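Local coordinates for transcription inhibitor protein Gfh1 (Thermus thermophilus, PDB 2F23) that inhibits all catalytic activities of RNA polymerase by partly occluding its substrate-binding site and preventing NTP binding, at residues I32-L36 and L48-K52; I83-V89 and S101-S106; H132-L138 and F149-I154. One frame throughout, in Å; residues are numbered along the deposited sequence.

Along the chain the three contacts follow one another without overlap. Contact 1 joins helices 9-37 and 46-71 of the N-terminal coiled coil, while contacts 2 and 3 join strands of the hairpins 88-92/99-105 and 137-142/145-155 in the C-terminal domain. The centre of contact 1 lies about 45 Å from that of contact 2 and about 37 Å from that of contact 3. Contacts 2 and 3, with centres about 12 Å apart, share one mixed sheet in which strands 88-92 and 145-155 are neighbours; a probable hydrogen bond from Ile83 N to His132 O ties them, and Ile83 packs on Ile154. The protein thus carries a helical arm projecting from a compact sheet domain, the GreA/GreB plan.

Contact 1: residues I32-L36 and L48-K52; sequences ILQEL and LEAAK
Leu36 and Leu48 press together where the two helices come near their connecting loop: CB of Leu36 lies 3.4 Å from CD2 of Leu48, tighter than usual carbon contact. Though its CB does not point at the other helix, Leu48 brings CD2 against CB and the carbonyl carbon of Leu36. Leu36 in turn starts directly toward the partner helix, with CG anti to its carbonyl carbon (chi1 -67°), and this lays CD1 on the methyl of Ala51 at 3.7 Å. Alanine suits this inward-facing site, since its short CB lets larger neighbours close over it. CD1 of Leu33 is one of them, 4.1 Å from Ala51 CB, and CG2 of Ile32 adds a looser touch at the border.

In Leu33 the other rotation is used: CG stands beside the carbonyl carbon (chi1 176°), which brings CD1 to both CD2 of Leu48 and CG of Lys52, the latter at 3.6 Å. Lys52 serves two purposes. Its CG methylene lies against Leu33, then the chain bends at chi3 and carries NZ to OE2 of Glu49, a 2.7 Å salt bridge met on the syn side but tilted from the carboxylate plane; the ammonium group thus points away from the apolar seam. With local axes 9.3 Å apart and their N-to-C directions 157° apart, close to antiparallel, this is the packing of an antiparallel coiled coil, here the helical arm of a Gre-family factor.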
loop_
_atom_site.group_PDB
_atom_site.type_symbol
_atom_site.label_atom_id
_atom_site.label_comp_id
_atom_site.label_asym_id
_atom_site.label_seq_id
_atom_site.Cartn_x
_atom_site.Cartn_y
_atom_site.Cartn_z
ATOM N N ILE A 32 4.770 20.811 14.382
ATOM C CA ILE A 32 5.652 20.335 15.441
ATOM C C ILE A 32 7.091 20.780 15.193
ATOM O O ILE A 32 7.768 21.265 16.102
ATOM C CB ILE A 32 5.599 18.793 15.546
ATOM C CG1 ILE A 32 4.237 18.364 16.095
ATOM C CG2 ILE A 32 6.730 18.277 16.436
ATOM C CD1 ILE A 32 4.053 16.868 16.180
ATOM N N LEU A 33 7.557 20.619 13.959
ATOM C CA LEU A 33 8.917 21.012 13.617
ATOM C C LEU A 33 9.115 22.508 13.835
ATOM O O LEU A 33 10.109 22.932 14.426
ATOM C CB LEU A 33 9.226 20.663 12.155
ATOM C CG LEU A 33 10.601 21.131 11.664
ATOM C CD1 LEU A 33 11.693 20.498 12.515
ATOM C CD2 LEU A 33 10.785 20.760 10.195
ATOM N N GLN A 34 8.164 23.305 13.363
ATOM C CA GLN A 34 8.251 24.755 13.509
ATOM C C GLN A 34 8.308 25.160 14.977
ATOM O O GLN A 34 9.098 26.027 15.358
ATOM C CB GLN A 34 7.057 25.430 12.832
ATOM C CG GLN A 34 7.122 26.950 12.823
ATOM C CD GLN A 34 8.370 27.479 12.139
ATOM O OE1 GLN A 34 8.705 27.070 11.027
ATOM N NE2 GLN A 34 9.061 28.403 12.799
ATOM N N GLU A 35 7.471 24.535 15.799
ATOM C CA GLU A 35 7.439 24.832 17.228
ATOM C C GLU A 35 8.800 24.559 17.868
ATOM O O GLU A 35 9.286 25.352 18.677
ATOM C CB GLU A 35 6.376 23.978 17.935
ATOM C CG GLU A 35 4.981 24.031 17.326
ATOM C CD GLU A 35 4.352 25.407 17.378
ATOM O OE1 GLU A 35 4.911 26.345 16.772
ATOM O OE2 GLU A 35 3.291 25.549 18.023
ATOM N N LEU A 36 9.415 23.435 17.503
ATOM C CA LEU A 36 10.714 23.064 18.051
ATOM C C LEU A 36 11.822 23.991 17.569
ATOM O O LEU A 36 12.783 24.255 18.297
ATOM C CB LEU A 36 11.056 21.618 17.679
ATOM C CG LEU A 36 10.182 20.534 18.313
ATOM C CD1 LEU A 36 10.604 19.173 17.786
ATOM C CD2 LEU A 36 10.308 20.579 19.830
ATOM N N LEU A 48 14.483 17.707 17.617
ATOM C CA LEU A 48 14.422 18.332 16.303
ATOM C C LEU A 48 14.705 17.307 15.214
ATOM O O LEU A 48 14.033 17.280 14.185
ATOM C CB LEU A 48 15.445 19.468 16.203
ATOM C CG LEU A 48 15.043 20.844 16.735
ATOM C CD1 LEU A 48 16.260 21.753 16.756
ATOM C CD2 LEU A 48 13.951 21.439 15.849
ATOM N N GLU A 49 15.708 16.467 15.434
ATOM C CA GLU A 49 16.058 15.457 14.448
ATOM C C GLU A 49 14.914 14.475 14.235
ATOM O O GLU A 49 14.620 14.093 13.101
ATOM C CB GLU A 49 17.329 14.717 14.869
ATOM C CG GLU A 49 18.592 15.561 14.743
ATOM C CD GLU A 49 18.773 16.138 13.346
ATOM O OE1 GLU A 49 18.742 15.359 12.369
ATOM O OE2 GLU A 49 18.947 17.372 13.225
ATOM N N ALA A 50 14.262 14.080 15.324
ATOM C CA ALA A 50 13.142 13.147 15.237
ATOM C C ALA A 50 11.988 13.797 14.482
ATOM O O ALA A 50 11.308 13.144 13.690
ATOM C CB ALA A 50 12.688 12.729 16.642
ATOM N N ALA A 51 11.773 15.087 14.729
ATOM C CA ALA A 51 10.701 15.824 14.068
ATOM C C ALA A 51 10.974 15.934 12.573
ATOM O O ALA A 51 10.062 15.805 11.758
ATOM C CB ALA A 51 10.561 17.211 14.681
ATOM N N LYS A 52 12.230 16.181 12.211
ATOM C CA LYS A 52 12.580 16.280 10.800
ATOM C C LYS A 52 12.466 14.905 10.133
ATOM O O LYS A 52 12.048 14.804 8.977
ATOM C CB LYS A 52 13.999 16.837 10.638
ATOM C CG LYS A 52 14.127 18.305 11.041
ATOM C CD LYS A 52 15.501 18.882 10.703
ATOM C CE LYS A 52 16.605 18.214 11.491
ATOM N NZ LYS A 52 17.932 18.818 11.175
#

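Contact 2: residues I83-V89 and S101-S106; sequences IGLGSVV and SVQVVS
Backbone bonds join Val89 to Val102 in both directions: Val89 N gives to Val102 O at 2.7 Å, and Val102 N returns to Val89 O. Past the non-hydrogen-bonded pair Val88-Gln103, the bonding continues from Val104 N to Ser87 O and from Gly86 N to Val104 O (2.7 Å). Gly86 lies in a type II turn from Gly84 to Ser87, where its positive phi would jam any CB against the preceding carbonyl. Serine suits position 87, where its OG accepts from Gly84 N at 3.0 Å.

One side-chain bond is added. The extended Gln103, its CG placed beside the carbonyl carbon (chi1 177°), brings NE2 within 3.2 Å of Gly86 O, from above that carbonyl's plane, while CG2 of Val88 touches the amide. A leucine here would probably leave Gly86 O without this amide donor and the turn less firmly tied.

Packing contacts complete the join. CG2 of Val104 meets CG2 of Ile83 at 3.8 Å, and Leu85 CD1 lies over the Val105-Ser106 peptide. Beta-branched valines suit the extended backbone of this arrangement, a type II turn leading into the antiparallel hairpin of strands 88-92 and 99-105.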
loop_
_atom_site.group_PDB
_atom_site.type_symbol
_atom_site.label_atom_id
_atom_site.label_comp_id
_atom_site.label_asym_id
_atom_site.label_seq_id
_atom_site.Cartn_x
_atom_site.Cartn_y
_atom_site.Cartn_z
ATOM N N ILE A 83 -9.806 -12.558 -8.870
ATOM C CA ILE A 83 -9.066 -13.464 -8.000
ATOM C C ILE A 83 -9.892 -14.540 -7.317
ATOM O O ILE A 83 -10.831 -14.249 -6.585
ATOM C CB ILE A 83 -8.309 -12.673 -6.910
ATOM C CG1 ILE A 83 -7.375 -11.659 -7.569
ATOM C CG2 ILE A 83 -7.526 -13.629 -6.014
ATOM C CD1 ILE A 83 -6.795 -10.653 -6.613
ATOM N N GLY A 84 -9.506 -15.790 -7.558
ATOM C CA GLY A 84 -10.187 -16.917 -6.955
ATOM C C GLY A 84 -9.199 -18.028 -6.673
ATOM O O GLY A 84 -7.990 -17.857 -6.821
ATOM N N LEU A 85 -9.712 -19.176 -6.262
ATOM C CA LEU A 85 -8.862 -20.320 -5.976
ATOM C C LEU A 85 -8.045 -20.622 -7.236
ATOM O O LEU A 85 -8.601 -20.723 -8.334
ATOM C CB LEU A 85 -9.750 -21.507 -5.600
ATOM C CG LEU A 85 -9.163 -22.758 -4.954
ATOM C CD1 LEU A 85 -8.348 -22.392 -3.721
ATOM C CD2 LEU A 85 -10.316 -23.685 -4.580
ATOM N N GLY A 86 -6.728 -20.733 -7.081
ATOM C CA GLY A 86 -5.868 -21.025 -8.216
ATOM C C GLY A 86 -5.239 -19.821 -8.897
ATOM O O GLY A 86 -4.301 -19.964 -9.686
ATOM N N SER A 87 -5.744 -18.629 -8.603
ATOM C CA SER A 87 -5.208 -17.420 -9.225
ATOM C C SER A 87 -3.833 -17.022 -8.722
ATOM O O SER A 87 -3.566 -17.059 -7.521
ATOM C CB SER A 87 -6.146 -16.227 -9.003
ATOM O OG SER A 87 -7.407 -16.418 -9.613
ATOM N N VAL A 88 -2.963 -16.640 -9.653
ATOM C CA VAL A 88 -1.635 -16.153 -9.309
ATOM C C VAL A 88 -1.789 -14.642 -9.440
ATOM O O VAL A 88 -2.216 -14.132 -10.479
ATOM C CB VAL A 88 -0.555 -16.647 -10.285
ATOM C CG1 VAL A 88 0.761 -15.949 -9.980
ATOM C CG2 VAL A 88 -0.392 -18.162 -10.154
ATOM N N VAL A 89 -1.452 -13.931 -8.375
ATOM C CA VAL A 89 -1.621 -12.491 -8.355
ATOM C C VAL A 89 -0.317 -11.738 -8.155
ATOM O O VAL A 89 0.457 -12.046 -7.247
ATOM C CB VAL A 89 -2.591 -12.102 -7.214
ATOM C CG1 VAL A 89 -3.015 -10.646 -7.336
ATOM C CG2 VAL A 89 -3.796 -13.023 -7.231
ATOM N N SER A 101 4.383 -11.615 -5.443
ATOM C CA SER A 101 3.373 -12.403 -6.134
ATOM C C SER A 101 2.903 -13.508 -5.199
ATOM O O SER A 101 3.652 -13.982 -4.340
ATOM C CB SER A 101 3.919 -13.000 -7.437
ATOM O OG SER A 101 4.982 -13.895 -7.187
ATOM N N VAL A 102 1.647 -13.897 -5.354
ATOM C CA VAL A 102 1.067 -14.937 -4.517
ATOM C C VAL A 102 0.096 -15.759 -5.338
ATOM O O VAL A 102 -0.348 -15.336 -6.403
ATOM C CB VAL A 102 0.274 -14.334 -3.333
ATOM C CG1 VAL A 102 1.173 -13.457 -2.490
ATOM C CG2 VAL A 102 -0.916 -13.537 -3.855
ATOM N N GLN A 103 -0.213 -16.951 -4.851
ATOM C CA GLN A 103 -1.191 -17.786 -5.517
ATOM C C GLN A 103 -2.173 -18.221 -4.450
ATOM O O GLN A 103 -1.774 -18.736 -3.404
ATOM C CB GLN A 103 -0.564 -19.022 -6.171
ATOM C CG GLN A 103 -1.623 -19.921 -6.797
ATOM C CD GLN A 103 -1.056 -21.116 -7.534
ATOM O OE1 GLN A 103 -0.181 -21.819 -7.026
ATOM N NE2 GLN A 103 -1.570 -21.364 -8.738
ATOM N N VAL A 104 -3.454 -17.987 -4.700
ATOM C CA VAL A 104 -4.485 -18.381 -3.753
ATOM C C VAL A 104 -4.701 -19.882 -3.928
ATOM O O VAL A 104 -4.955 -20.355 -5.034
ATOM C CB VAL A 104 -5.811 -17.625 -4.014
ATOM C CG1 VAL A 104 -6.887 -18.129 -3.078
ATOM C CG2 VAL A 104 -5.607 -16.122 -3.803
ATOM N N VAL A 105 -4.577 -20.632 -2.837
ATOM C CA VAL A 105 -4.746 -22.079 -2.900
ATOM C C VAL A 105 -5.596 -22.582 -1.743
ATOM O O VAL A 105 -5.957 -21.819 -0.849
ATOM C CB VAL A 105 -3.377 -22.796 -2.849
ATOM C CG1 VAL A 105 -2.527 -22.387 -4.051
ATOM C CG2 VAL A 105 -2.649 -22.439 -1.555
ATOM N N SER A 106 -5.925 -23.867 -1.763
ATOM C CA SER A 106 -6.705 -24.434 -0.673
ATOM C C SER A 106 -5.825 -24.477 0.570
ATOM O O SER A 106 -4.599 -24.521 0.473
ATOM C CB SER A 106 -7.191 -25.840 -1.029
ATOM O OG SER A 106 -8.179 -25.778 -2.042
#

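Contact 3: residues H132-L138 and F149-I154; sequences HRVGDVL and FRVVAI
His132, whose backbone O touches CD1 of Ile154, carries an imidazole with CD2 of Leu138 over the centre of one face, 3.4 Å above the plane. At the ring edge ND1 donates to Asp136 OD2 at 3.2 Å, the oxygen lying in the ring plane. Arg133 N grips the same OD2 at 2.8 Å and almost straight. Both donors stand off the carboxylate plane, on opposite faces, which probably limits its rotation; aspartate suits a turn offering two donors, and OD1 is hydrogen-bonded to OG1 of Thr8. The guanidinium of Arg150 has Val152 CG2 on one face, displaced toward the rim. A bend at chi3 (62°) turns this group off the line of its chain, and NH2 forms a salt bridge with Glu92.

The backbone belongs to the hairpin of strands 137-142 and 145-155. Strand 145-155 also pairs with strand 88-92, and there Val152 and Ala153 both face Glu90, a classic beta bulge. Leu138 and Phe149 exchange two backbone bonds, Val151 N gives to Asp136 O at 2.9 Å, and Gly135 N gives to Val151 O. Gly135 occupies the third position of a type II turn, where positive phi would force a CB into the preceding carbonyl.

Val151 is short enough to sit with CB 3.4 Å from Arg133 O. Branched Val134 lays CG1 on Val152 O and CG2 on Ala153 CA, and the longer Ile154 extends CD1 to Val134 N at 3.7 Å.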
loop_
_atom_site.group_PDB
_atom_site.type_symbol
_atom_site.label_atom_id
_atom_site.label_comp_id
_atom_site.label_asym_id
_atom_site.label_seq_id
_atom_site.Cartn_x
_atom_site.Cartn_y
_atom_site.Cartn_z
ATOM N N HIS A 132 -11.306 -9.785 -5.989
ATOM C CA HIS A 132 -10.756 -8.510 -6.424
ATOM C C HIS A 132 -10.155 -8.569 -7.815
ATOM O O HIS A 132 -9.887 -9.649 -8.342
ATOM C CB HIS A 132 -9.756 -8.000 -5.393
ATOM C CG HIS A 132 -10.412 -7.529 -4.135
ATOM N ND1 HIS A 132 -11.195 -6.395 -4.091
ATOM C CD2 HIS A 132 -10.470 -8.074 -2.897
ATOM C CE1 HIS A 132 -11.709 -6.264 -2.881
ATOM N NE2 HIS A 132 -11.286 -7.269 -2.137
ATOM N N ARG A 133 -9.962 -7.396 -8.405
ATOM C CA ARG A 133 -9.455 -7.294 -9.768
ATOM C C ARG A 133 -8.233 -6.403 -9.894
ATOM O O ARG A 133 -7.843 -5.727 -8.947
ATOM C CB ARG A 133 -10.564 -6.746 -10.671
ATOM C CG ARG A 133 -11.797 -7.633 -10.727
ATOM C CD ARG A 133 -12.930 -6.963 -11.489
ATOM N NE ARG A 133 -14.113 -7.820 -11.548
ATOM C CZ ARG A 133 -14.308 -8.772 -12.454
ATOM N NH1 ARG A 133 -13.403 -9.002 -13.397
ATOM N NH2 ARG A 133 -15.415 -9.502 -12.413
ATOM N N VAL A 134 -7.627 -6.416 -11.078
ATOM C CA VAL A 134 -6.468 -5.577 -11.348
ATOM C C VAL A 134 -6.884 -4.128 -11.125
ATOM O O VAL A 134 -7.938 -3.694 -11.594
ATOM C CB VAL A 134 -5.991 -5.762 -12.807
ATOM C CG1 VAL A 134 -4.936 -4.729 -13.160
ATOM C CG2 VAL A 134 -5.425 -7.168 -12.982
ATOM N N GLY A 135 -6.069 -3.389 -10.384
ATOM C CA GLY A 135 -6.391 -1.997 -10.129
ATOM C C GLY A 135 -6.901 -1.771 -8.719
ATOM O O GLY A 135 -6.901 -0.638 -8.238
ATOM N N ASP A 136 -7.353 -2.833 -8.057
ATOM C CA ASP A 136 -7.836 -2.693 -6.688
ATOM C C ASP A 136 -6.653 -2.488 -5.747
ATOM O O ASP A 136 -5.538 -2.941 -6.021
ATOM C CB ASP A 136 -8.629 -3.933 -6.238
ATOM C CG ASP A 136 -10.048 -3.956 -6.781
ATOM O OD1 ASP A 136 -10.614 -2.870 -7.030
ATOM O OD2 ASP A 136 -10.610 -5.059 -6.935
ATOM N N VAL A 137 -6.906 -1.805 -4.633
ATOM C CA VAL A 137 -5.886 -1.532 -3.629
ATOM C C VAL A 137 -6.365 -2.175 -2.330
ATOM O O VAL A 137 -7.467 -1.904 -1.863
ATOM C CB VAL A 137 -5.690 -0.017 -3.462
ATOM C CG1 VAL A 137 -4.729 0.275 -2.321
ATOM C CG2 VAL A 137 -5.143 0.556 -4.756
ATOM N N LEU A 138 -5.521 -3.030 -1.765
ATOM C CA LEU A 138 -5.868 -3.780 -0.567
ATOM C C LEU A 138 -4.829 -3.698 0.535
ATOM O O LEU A 138 -3.643 -3.535 0.271
ATOM C CB LEU A 138 -6.045 -5.252 -0.944
ATOM C CG LEU A 138 -6.861 -5.525 -2.212
ATOM C CD1 LEU A 138 -6.556 -6.918 -2.753
ATOM C CD2 LEU A 138 -8.335 -5.359 -1.899
ATOM N N PHE A 149 -1.197 -3.078 -0.935
ATOM C CA PHE A 149 -0.784 -3.493 -2.272
ATOM C C PHE A 149 -1.816 -3.193 -3.339
ATOM O O PHE A 149 -3.017 -3.266 -3.099
ATOM C CB PHE A 149 -0.523 -5.001 -2.333
ATOM C CG PHE A 149 0.665 -5.453 -1.547
ATOM C CD1 PHE A 149 0.511 -5.936 -0.250
ATOM C CD2 PHE A 149 1.936 -5.414 -2.104
ATOM C CE1 PHE A 149 1.611 -6.373 0.479
ATOM C CE2 PHE A 149 3.044 -5.850 -1.381
ATOM C CZ PHE A 149 2.879 -6.330 -0.087
ATOM N N ARG A 150 -1.327 -2.873 -4.529
ATOM C CA ARG A 150 -2.190 -2.626 -5.676
ATOM C C ARG A 150 -2.100 -3.906 -6.494
ATOM O O ARG A 150 -1.014 -4.462 -6.652
ATOM C CB ARG A 150 -1.665 -1.449 -6.500
ATOM C CG ARG A 150 -2.422 -1.195 -7.794
ATOM C CD ARG A 150 -1.943 0.095 -8.441
ATOM N NE ARG A 150 -0.534 0.025 -8.808
ATOM C CZ ARG A 150 -0.087 -0.418 -9.978
ATOM N NH1 ARG A 150 -0.941 -0.832 -10.904
ATOM N NH2 ARG A 150 1.215 -0.445 -10.222
ATOM N N VAL A 151 -3.236 -4.389 -6.986
ATOM C CA VAL A 151 -3.253 -5.599 -7.803
ATOM C C VAL A 151 -2.813 -5.207 -9.208
ATOM O O VAL A 151 -3.477 -4.423 -9.877
ATOM C CB VAL A 151 -4.666 -6.215 -7.860
ATOM C CG1 VAL A 151 -4.657 -7.464 -8.730
ATOM C CG2 VAL A 151 -5.134 -6.551 -6.451
ATOM N N VAL A 152 -1.683 -5.755 -9.647
ATOM C CA VAL A 152 -1.134 -5.432 -10.959
ATOM C C VAL A 152 -1.518 -6.410 -12.063
ATOM O O VAL A 152 -1.738 -6.005 -13.210
ATOM C CB VAL A 152 0.406 -5.339 -10.880
ATOM C CG1 VAL A 152 1.001 -5.104 -12.259
ATOM C CG2 VAL A 152 0.793 -4.208 -9.940
ATOM N N ALA A 153 -1.602 -7.690 -11.718
ATOM C CA ALA A 153 -1.945 -8.716 -12.693
ATOM C C ALA A 153 -2.554 -9.937 -12.016
ATOM O O ALA A 153 -2.264 -10.225 -10.854
ATOM C CB ALA A 153 -0.693 -9.129 -13.472
ATOM N N ILE A 154 -3.406 -10.643 -12.754
ATOM C CA ILE A 154 -4.054 -11.858 -12.265
ATOM C C ILE A 154 -4.045 -12.853 -13.417
ATOM O O ILE A 154 -4.465 -12.521 -14.525
ATOM C CB ILE A 154 -5.529 -11.610 -11.869
ATOM C CG1 ILE A 154 -5.608 -10.559 -10.763
ATOM C CG2 ILE A 154 -6.176 -12.928 -11.413
ATOM C CD1 ILE A 154 -7.017 -10.061 -10.515
#